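Local atomic coordinates of serine protease inhibitor 4, isoform B (Drosophila melanogaster, PDB entry 4P0F), a protein that probably inhibits serine and cysteine endopeptidases as a member of the serpin family, captured here in the cleaved state. Residues A[50-60]-A[292-303]; A[42-50]-A[60-71]. One frame throughout, in Å; residues are numbered along the deposited sequence.

Overall arrangement
From the N terminus, helix 38-49 runs into a short turn, helix 54-64 comes back almost antiparallel to it, and the chain then passes through 65-70 into helix 71-84. Interaction 2 closes this local helical hairpin, its segments 42-50 and 60-71 only 10 residues apart at their closest ends. Interaction 1 spans 232 residues, bringing the loop between helix 283-288 and strand 311-324 onto the start of helix 54-64. Along the chain the two contacts cross. They share Leu50 and Leu60, have centres about 11 Å apart, and meet directly where Phe301 CE1 lies 3.7 Å from Ala48 O.

Interaction 1: A[50-60]-A[292-303]; sequences LGAENETATQL and SRMFSDQAEFGK
Thr56, at the start of helix 54-64, and Glu300, in the loop ahead of strand 311-324, centre a polar, partly buried contact between a helix N-terminus and a distant loop. Glu300 OE1 accepts from Thr56 OG1 at 2.7 Å, met on its anti side, somewhat out of the carboxylate plane, and from Thr56 N at 3.1 Å. The exchange is reciprocal, for Glu300 N donates to Thr56 OG1. Arg293 brings a third donor: it grips the carboxylate side-on, NE to OE1 and NH2 to OE2, both oxygens lying in the guanidinium plane but approached from above the carboxylate plane. Three donors on OE1 fix the rotation of the carboxylate; the arginine and the backbone N of Thr56 in the first turn of the helix would probably favour its negative charge.

Glu55 OE1 lies over one guanidinium face, toward its rim, the carboxylate turned only 12° from that plane; it is 3.5 Å from Arg293 NH1, a salt bridge that is purely electrostatic, the N-H bonds being aimed elsewhere. In the serpin fold the contact lays the loop between helix 283-288 and strand 311-324 against helix 54-64 and the turn that leads into it from helix 38-49. Backbone bonds continue the junction: Glu53 N donates to Glu300 O at 2.9 Å, and Lys303 N to Gly51 O at 3.0 Å.

Farther along the helix, Gln59 OE1 receives Arg293 N on a lone pair in the carbonyl plane, 2.9 Å away with a 161° N-H...O angle; a water links the same oxygen to Met294 N. On the buried side Thr56 has OG1 beside the backbone N (chi1 -60°), which turns CG2 the other way, over the Phe301 ring face, 4.2 Å from its centroid. Leu60 CD2 reaches Met294 SD crosswise at 3.9 Å, and Met294 is backed by Phe286 of helix 283-288.

Interaction 2: A[42-50]-A[60-71]; sequences QTCAAMARL and LDQGLGLASSDP
Arg49 meets Asp61 through a two-point salt bridge: NE donates to OD1 at 2.7 Å, on its syn side and slightly out of the carboxylate plane, while NH2 makes a weak bond to OD2 at 3.3 Å. The guanidinium and carboxylate planes are 35° apart, so the pairing is somewhat twisted. Pro71 CG lies over one face of the guanidinium, 3.9 Å from Arg49 NH1. The arginine chain leaves its helix with CG opposite the backbone N (chi1 -178°), beside Leu60 CB; the bend at chi2 then takes CD past Leu66 CD1 and brings NE to the aspartate.

This is an antiparallel helical hairpin of the serpin fold: the short axes of 42-49 and 60-64 run 165° apart in direction and approach to 10.4 Å. At its other end Gln42 NE2 donates to Leu64 O at 2.8 Å, gripping a carbonyl close to the end of helix 54-64, just before Gly65 breaks off with positive phi. Between the two polar ends Ala45 CB packs on Leu64 CD1 at 3.6 Å, and Ala46 CB faces Leu66 CD2.

Without the guanidinium, as with an alanine here in place of Arg49, Asp61 would probably be left without its charged mate in a buried setting, and a gap would be likely to open beside Leu66 and Pro71.

Outward from these contacts, Ile74 of helix 71-84 touches both Arg49 and Asp61, and Phe10, Leu14 and Phe17 of helix 6-28 pack against Gln42. The approach to Pro71 is shaped by an ST turn, Asp70 N donating to Ser68 OG, and Asp70 OD1 in turn caps helix 71-84 through Gln73 N.

Interaction 1: A[50-60]-A[292-303]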
# COMPACT_ATOMS: atom_id res chain seq x y z
N LEU A 50 14.15 12.23 3.38
CA LEU A 50 15.26 12.92 2.70
C LEU A 50 15.44 14.35 3.19
O LEU A 50 16.53 14.91 3.11
CB LEU A 50 15.06 12.95 1.19
CG LEU A 50 14.92 11.62 0.45
CD1 LEU A 50 14.80 11.92 -1.03
CD2 LEU A 50 16.10 10.70 0.74
N GLY A 51 14.35 14.94 3.68
CA GLY A 51 14.38 16.30 4.18
C GLY A 51 14.46 16.40 5.69
O GLY A 51 14.43 17.51 6.24
N ALA A 52 14.55 15.26 6.36
CA ALA A 52 14.56 15.20 7.82
C ALA A 52 15.98 15.19 8.37
O ALA A 52 16.94 14.85 7.68
CB ALA A 52 13.80 13.97 8.30
N GLU A 53 16.10 15.59 9.64
CA GLU A 53 17.38 15.66 10.32
C GLU A 53 17.27 15.02 11.69
O GLU A 53 16.17 14.77 12.19
CB GLU A 53 17.83 17.11 10.45
CG GLU A 53 18.08 17.81 9.14
CD GLU A 53 18.76 19.15 9.33
OE1 GLU A 53 18.18 20.18 8.94
OE2 GLU A 53 19.87 19.17 9.89
N ASN A 54 18.42 14.75 12.30
CA ASN A 54 18.49 14.40 13.72
C ASN A 54 17.58 13.23 14.09
O ASN A 54 17.47 12.27 13.33
CB ASN A 54 18.16 15.63 14.56
CG ASN A 54 18.99 16.85 14.16
OD1 ASN A 54 20.19 16.73 13.91
ND2 ASN A 54 18.35 18.01 14.08
N GLU A 55 16.91 13.30 15.24
CA GLU A 55 16.09 12.16 15.70
C GLU A 55 14.88 11.89 14.81
O GLU A 55 14.42 10.74 14.69
CB GLU A 55 15.62 12.38 17.15
CG GLU A 55 14.90 11.16 17.71
CD GLU A 55 14.32 11.35 19.09
OE1 GLU A 55 14.67 12.35 19.77
OE2 GLU A 55 13.50 10.50 19.50
N THR A 56 14.34 12.93 14.17
CA THR A 56 13.25 12.73 13.24
C THR A 56 13.69 11.79 12.12
O THR A 56 12.99 10.83 11.78
CB THR A 56 12.76 14.08 12.66
OG1 THR A 56 12.31 14.92 13.74
CG2 THR A 56 11.62 13.89 11.67
N ALA A 57 14.86 12.05 11.55
CA ALA A 57 15.38 11.21 10.48
C ALA A 57 15.66 9.80 10.98
O ALA A 57 15.39 8.82 10.29
CB ALA A 57 16.64 11.81 9.89
N THR A 58 16.24 9.69 12.17
CA THR A 58 16.57 8.38 12.69
C THR A 58 15.30 7.54 12.92
O THR A 58 15.28 6.35 12.60
CB THR A 58 17.36 8.48 14.00
OG1 THR A 58 18.54 9.27 13.77
CG2 THR A 58 17.77 7.12 14.49
N GLN A 59 14.26 8.16 13.49
CA GLN A 59 12.99 7.46 13.70
C GLN A 59 12.44 6.93 12.38
O GLN A 59 12.01 5.78 12.29
CB GLN A 59 11.96 8.38 14.35
CG GLN A 59 12.12 8.56 15.85
CD GLN A 59 10.94 9.29 16.48
OE1 GLN A 59 9.99 9.69 15.79
NE2 GLN A 59 10.99 9.47 17.79
N LEU A 60 12.46 7.77 11.34
CA LEU A 60 11.96 7.36 10.03
C LEU A 60 12.79 6.20 9.46
O LEU A 60 12.22 5.21 9.00
CB LEU A 60 11.95 8.55 9.07
CG LEU A 60 10.74 9.46 9.30
CD1 LEU A 60 11.01 10.84 8.70
CD2 LEU A 60 9.48 8.86 8.71
N SER A 292 6.83 9.10 16.09
CA SER A 292 6.01 10.21 16.58
C SER A 292 6.60 11.59 16.36
O SER A 292 5.86 12.57 16.26
CB SER A 292 5.75 10.05 18.08
OG SER A 292 4.87 8.97 18.31
N ARG A 293 7.92 11.70 16.31
CA ARG A 293 8.55 13.02 16.35
C ARG A 293 8.17 13.91 15.15
O ARG A 293 8.03 15.13 15.29
CB ARG A 293 10.07 12.88 16.45
CG ARG A 293 10.80 14.14 16.87
CD ARG A 293 12.23 13.82 17.29
NE ARG A 293 13.02 15.01 17.59
CZ ARG A 293 13.13 15.55 18.80
NH1 ARG A 293 12.49 15.04 19.84
NH2 ARG A 293 13.89 16.63 18.96
N MET A 294 8.00 13.29 13.98
CA MET A 294 7.65 14.00 12.75
C MET A 294 6.35 14.83 12.85
O MET A 294 6.19 15.81 12.11
CB MET A 294 7.53 13.00 11.61
CG MET A 294 6.45 11.99 11.83
SD MET A 294 6.65 10.55 10.75
CE MET A 294 6.50 11.36 9.18
N PHE A 295 5.44 14.46 13.74
CA PHE A 295 4.16 15.19 13.91
C PHE A 295 4.20 16.23 15.02
O PHE A 295 3.26 17.00 15.18
CB PHE A 295 3.03 14.20 14.22
CG PHE A 295 2.99 13.04 13.30
CD1 PHE A 295 2.57 13.18 12.00
CD2 PHE A 295 3.37 11.78 13.74
CE1 PHE A 295 2.53 12.10 11.14
CE2 PHE A 295 3.35 10.71 12.91
CZ PHE A 295 2.92 10.86 11.61
N SER A 296 5.29 16.22 15.79
CA SER A 296 5.40 17.05 16.98
C SER A 296 6.06 18.38 16.70
O SER A 296 6.65 18.60 15.64
CB SER A 296 6.22 16.32 18.04
OG SER A 296 7.61 16.44 17.77
N ASP A 297 6.01 19.26 17.69
CA ASP A 297 6.67 20.55 17.57
C ASP A 297 8.19 20.43 17.73
O ASP A 297 8.90 21.43 17.65
CB ASP A 297 6.10 21.53 18.59
CG ASP A 297 4.75 22.08 18.16
OD1 ASP A 297 4.48 22.15 16.94
OD2 ASP A 297 3.96 22.46 19.05
N GLN A 298 8.68 19.21 17.91
CA GLN A 298 10.10 18.94 17.91
C GLN A 298 10.59 18.38 16.58
O GLN A 298 11.76 18.04 16.44
CB GLN A 298 10.47 17.98 19.04
CG GLN A 298 10.28 18.56 20.43
CD GLN A 298 8.82 18.69 20.84
OE1 GLN A 298 8.05 17.74 20.74
NE2 GLN A 298 8.44 19.87 21.30
N ALA A 299 9.70 18.29 15.59
CA ALA A 299 10.06 17.72 14.30
C ALA A 299 11.20 18.48 13.65
O ALA A 299 11.29 19.71 13.76
CB ALA A 299 8.86 17.72 13.37
N GLU A 300 12.06 17.74 12.95
CA GLU A 300 13.24 18.29 12.30
C GLU A 300 13.21 18.01 10.81
O GLU A 300 13.57 16.91 10.37
CB GLU A 300 14.49 17.71 12.94
CG GLU A 300 14.65 18.13 14.40
CD GLU A 300 14.79 17.01 15.41
OE1 GLU A 300 14.37 15.87 15.13
OE2 GLU A 300 15.33 17.28 16.51
N PHE A 301 12.76 18.99 10.02
CA PHE A 301 12.68 18.83 8.57
C PHE A 301 13.41 19.98 7.88
O PHE A 301 12.97 20.47 6.84
CB PHE A 301 11.22 18.77 8.11
CG PHE A 301 10.56 17.45 8.36
CD1 PHE A 301 10.87 16.34 7.60
CD2 PHE A 301 9.63 17.32 9.37
CE1 PHE A 301 10.26 15.13 7.84
CE2 PHE A 301 9.02 16.10 9.61
CZ PHE A 301 9.33 15.01 8.84
N GLY A 302 14.54 20.38 8.45
CA GLY A 302 15.28 21.51 7.94
C GLY A 302 16.00 21.32 6.62
O GLY A 302 16.58 22.28 6.09
N LYS A 303 15.95 20.11 6.06
CA LYS A 303 16.61 19.86 4.80
C LYS A 303 15.64 19.89 3.61
O LYS A 303 16.05 19.64 2.48
CB LYS A 303 17.37 18.53 4.86
CG LYS A 303 18.75 18.71 5.50
CD LYS A 303 19.37 17.38 5.93
CE LYS A 303 20.11 16.68 4.80
NZ LYS A 303 20.68 15.38 5.25
O HOH W 1 15.70 20.41 11.14
O HOH W 2 16.94 15.30 17.47
O HOH W 3 9.51 10.84 13.30

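Interaction 2: A[42-50]-A[60-71]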
# COMPACT_ATOMS: atom_id res chain seq x y z
N GLN A 42 5.65 3.43 2.29
CA GLN A 42 7.08 3.49 2.59
C GLN A 42 7.81 4.49 1.68
O GLN A 42 8.69 5.23 2.12
CB GLN A 42 7.73 2.12 2.47
CG GLN A 42 9.06 2.01 3.19
CD GLN A 42 9.85 0.78 2.78
OE1 GLN A 42 10.00 0.49 1.60
NE2 GLN A 42 10.37 0.06 3.77
N THR A 43 7.42 4.51 0.40
CA THR A 43 8.03 5.39 -0.58
C THR A 43 7.76 6.85 -0.22
O THR A 43 8.67 7.67 -0.22
CB THR A 43 7.52 5.09 -2.00
OG1 THR A 43 7.86 3.74 -2.33
CG2 THR A 43 8.15 6.01 -3.02
N CYS A 44 6.51 7.16 0.10
CA CYS A 44 6.14 8.54 0.42
C CYS A 44 6.89 9.00 1.66
O CYS A 44 7.44 10.11 1.71
CB CYS A 44 4.65 8.68 0.64
SG CYS A 44 4.14 10.41 0.79
N ALA A 45 6.93 8.14 2.67
CA ALA A 45 7.59 8.48 3.92
C ALA A 45 9.11 8.57 3.76
O ALA A 45 9.76 9.38 4.43
CB ALA A 45 7.23 7.48 4.99
N ALA A 46 9.68 7.75 2.88
CA ALA A 46 11.11 7.81 2.60
C ALA A 46 11.47 9.13 1.92
O ALA A 46 12.53 9.70 2.17
CB ALA A 46 11.56 6.63 1.75
N MET A 47 10.59 9.61 1.04
CA MET A 47 10.80 10.92 0.42
C MET A 47 10.84 12.00 1.48
O MET A 47 11.69 12.90 1.42
CB MET A 47 9.70 11.22 -0.61
CG MET A 47 9.85 10.42 -1.91
SD MET A 47 8.78 10.97 -3.25
CE MET A 47 7.20 10.43 -2.64
N ALA A 48 9.95 11.92 2.46
CA ALA A 48 9.95 12.91 3.53
C ALA A 48 11.24 12.79 4.33
O ALA A 48 11.82 13.81 4.72
CB ALA A 48 8.75 12.74 4.43
N ARG A 49 11.71 11.56 4.55
CA ARG A 49 12.94 11.38 5.32
C ARG A 49 14.14 12.09 4.70
O ARG A 49 15.06 12.52 5.42
CB ARG A 49 13.25 9.88 5.49
CG ARG A 49 14.49 9.61 6.33
CD ARG A 49 15.72 9.44 5.47
NE ARG A 49 16.95 9.29 6.26
CZ ARG A 49 17.79 10.27 6.57
NH1 ARG A 49 17.57 11.54 6.19
NH2 ARG A 49 18.87 9.99 7.28
N LEU A 50 14.15 12.23 3.38
CA LEU A 50 15.26 12.92 2.70
C LEU A 50 15.44 14.35 3.19
O LEU A 50 16.53 14.91 3.11
CB LEU A 50 15.06 12.95 1.19
CG LEU A 50 14.92 11.62 0.45
CD1 LEU A 50 14.80 11.92 -1.03
CD2 LEU A 50 16.10 10.70 0.74
N LEU A 60 12.46 7.77 11.34
CA LEU A 60 11.96 7.36 10.03
C LEU A 60 12.79 6.20 9.46
O LEU A 60 12.22 5.21 9.00
CB LEU A 60 11.95 8.55 9.07
CG LEU A 60 10.74 9.46 9.30
CD1 LEU A 60 11.01 10.84 8.70
CD2 LEU A 60 9.48 8.86 8.71
N ASP A 61 14.11 6.30 9.51
CA ASP A 61 14.98 5.21 9.05
C ASP A 61 14.63 3.88 9.71
O ASP A 61 14.46 2.87 9.05
CB ASP A 61 16.46 5.50 9.32
CG ASP A 61 17.02 6.59 8.44
OD1 ASP A 61 16.39 6.92 7.42
OD2 ASP A 61 18.12 7.11 8.76
N GLN A 62 14.54 3.90 11.04
CA GLN A 62 14.41 2.66 11.78
C GLN A 62 12.97 2.17 11.81
O GLN A 62 12.74 0.97 11.83
CB GLN A 62 14.97 2.84 13.19
CG GLN A 62 16.40 3.32 13.15
CD GLN A 62 16.99 3.54 14.51
OE1 GLN A 62 16.27 3.58 15.51
NE2 GLN A 62 18.30 3.69 14.57
N GLY A 63 12.00 3.08 11.77
CA GLY A 63 10.60 2.68 11.78
C GLY A 63 10.12 2.16 10.42
O GLY A 63 9.23 1.31 10.36
N LEU A 64 10.69 2.69 9.35
CA LEU A 64 10.35 2.26 7.98
C LEU A 64 11.20 1.08 7.51
O LEU A 64 10.84 0.38 6.55
CB LEU A 64 10.53 3.42 7.01
CG LEU A 64 9.66 4.66 7.24
CD1 LEU A 64 10.12 5.80 6.34
CD2 LEU A 64 8.20 4.33 7.01
N GLY A 65 12.33 0.86 8.17
CA GLY A 65 13.25 -0.19 7.76
C GLY A 65 14.04 0.22 6.53
O GLY A 65 14.25 -0.59 5.63
N LEU A 66 14.49 1.47 6.48
CA LEU A 66 15.23 1.93 5.31
C LEU A 66 16.64 1.33 5.28
O LEU A 66 17.12 0.78 6.28
CB LEU A 66 15.28 3.45 5.28
CG LEU A 66 13.92 4.16 5.31
CD1 LEU A 66 14.08 5.65 5.09
CD2 LEU A 66 12.96 3.59 4.25
N ALA A 67 17.29 1.42 4.12
CA ALA A 67 18.52 0.67 3.85
C ALA A 67 19.69 1.07 4.74
O ALA A 67 20.55 0.26 5.07
CB ALA A 67 18.91 0.83 2.38
N SER A 68 19.72 2.34 5.13
CA SER A 68 20.81 2.85 5.95
C SER A 68 20.41 4.21 6.48
O SER A 68 19.26 4.62 6.35
CB SER A 68 22.11 2.95 5.15
OG SER A 68 22.07 4.05 4.26
N SER A 69 21.37 4.90 7.08
CA SER A 69 21.13 6.25 7.59
C SER A 69 21.54 7.32 6.57
O SER A 69 21.41 8.51 6.84
CB SER A 69 21.88 6.46 8.89
OG SER A 69 23.27 6.29 8.70
N ASP A 70 22.04 6.88 5.42
CA ASP A 70 22.57 7.77 4.40
C ASP A 70 21.51 8.11 3.34
O ASP A 70 21.09 7.22 2.60
CB ASP A 70 23.78 7.12 3.74
CG ASP A 70 24.53 8.07 2.83
OD1 ASP A 70 24.13 8.21 1.66
OD2 ASP A 70 25.52 8.68 3.28
N PRO A 71 21.10 9.39 3.24
CA PRO A 71 20.03 9.78 2.30
C PRO A 71 20.26 9.35 0.84
O PRO A 71 19.30 8.92 0.19
CB PRO A 71 20.01 11.31 2.40
CG PRO A 71 20.60 11.62 3.71
CD PRO A 71 21.63 10.56 3.97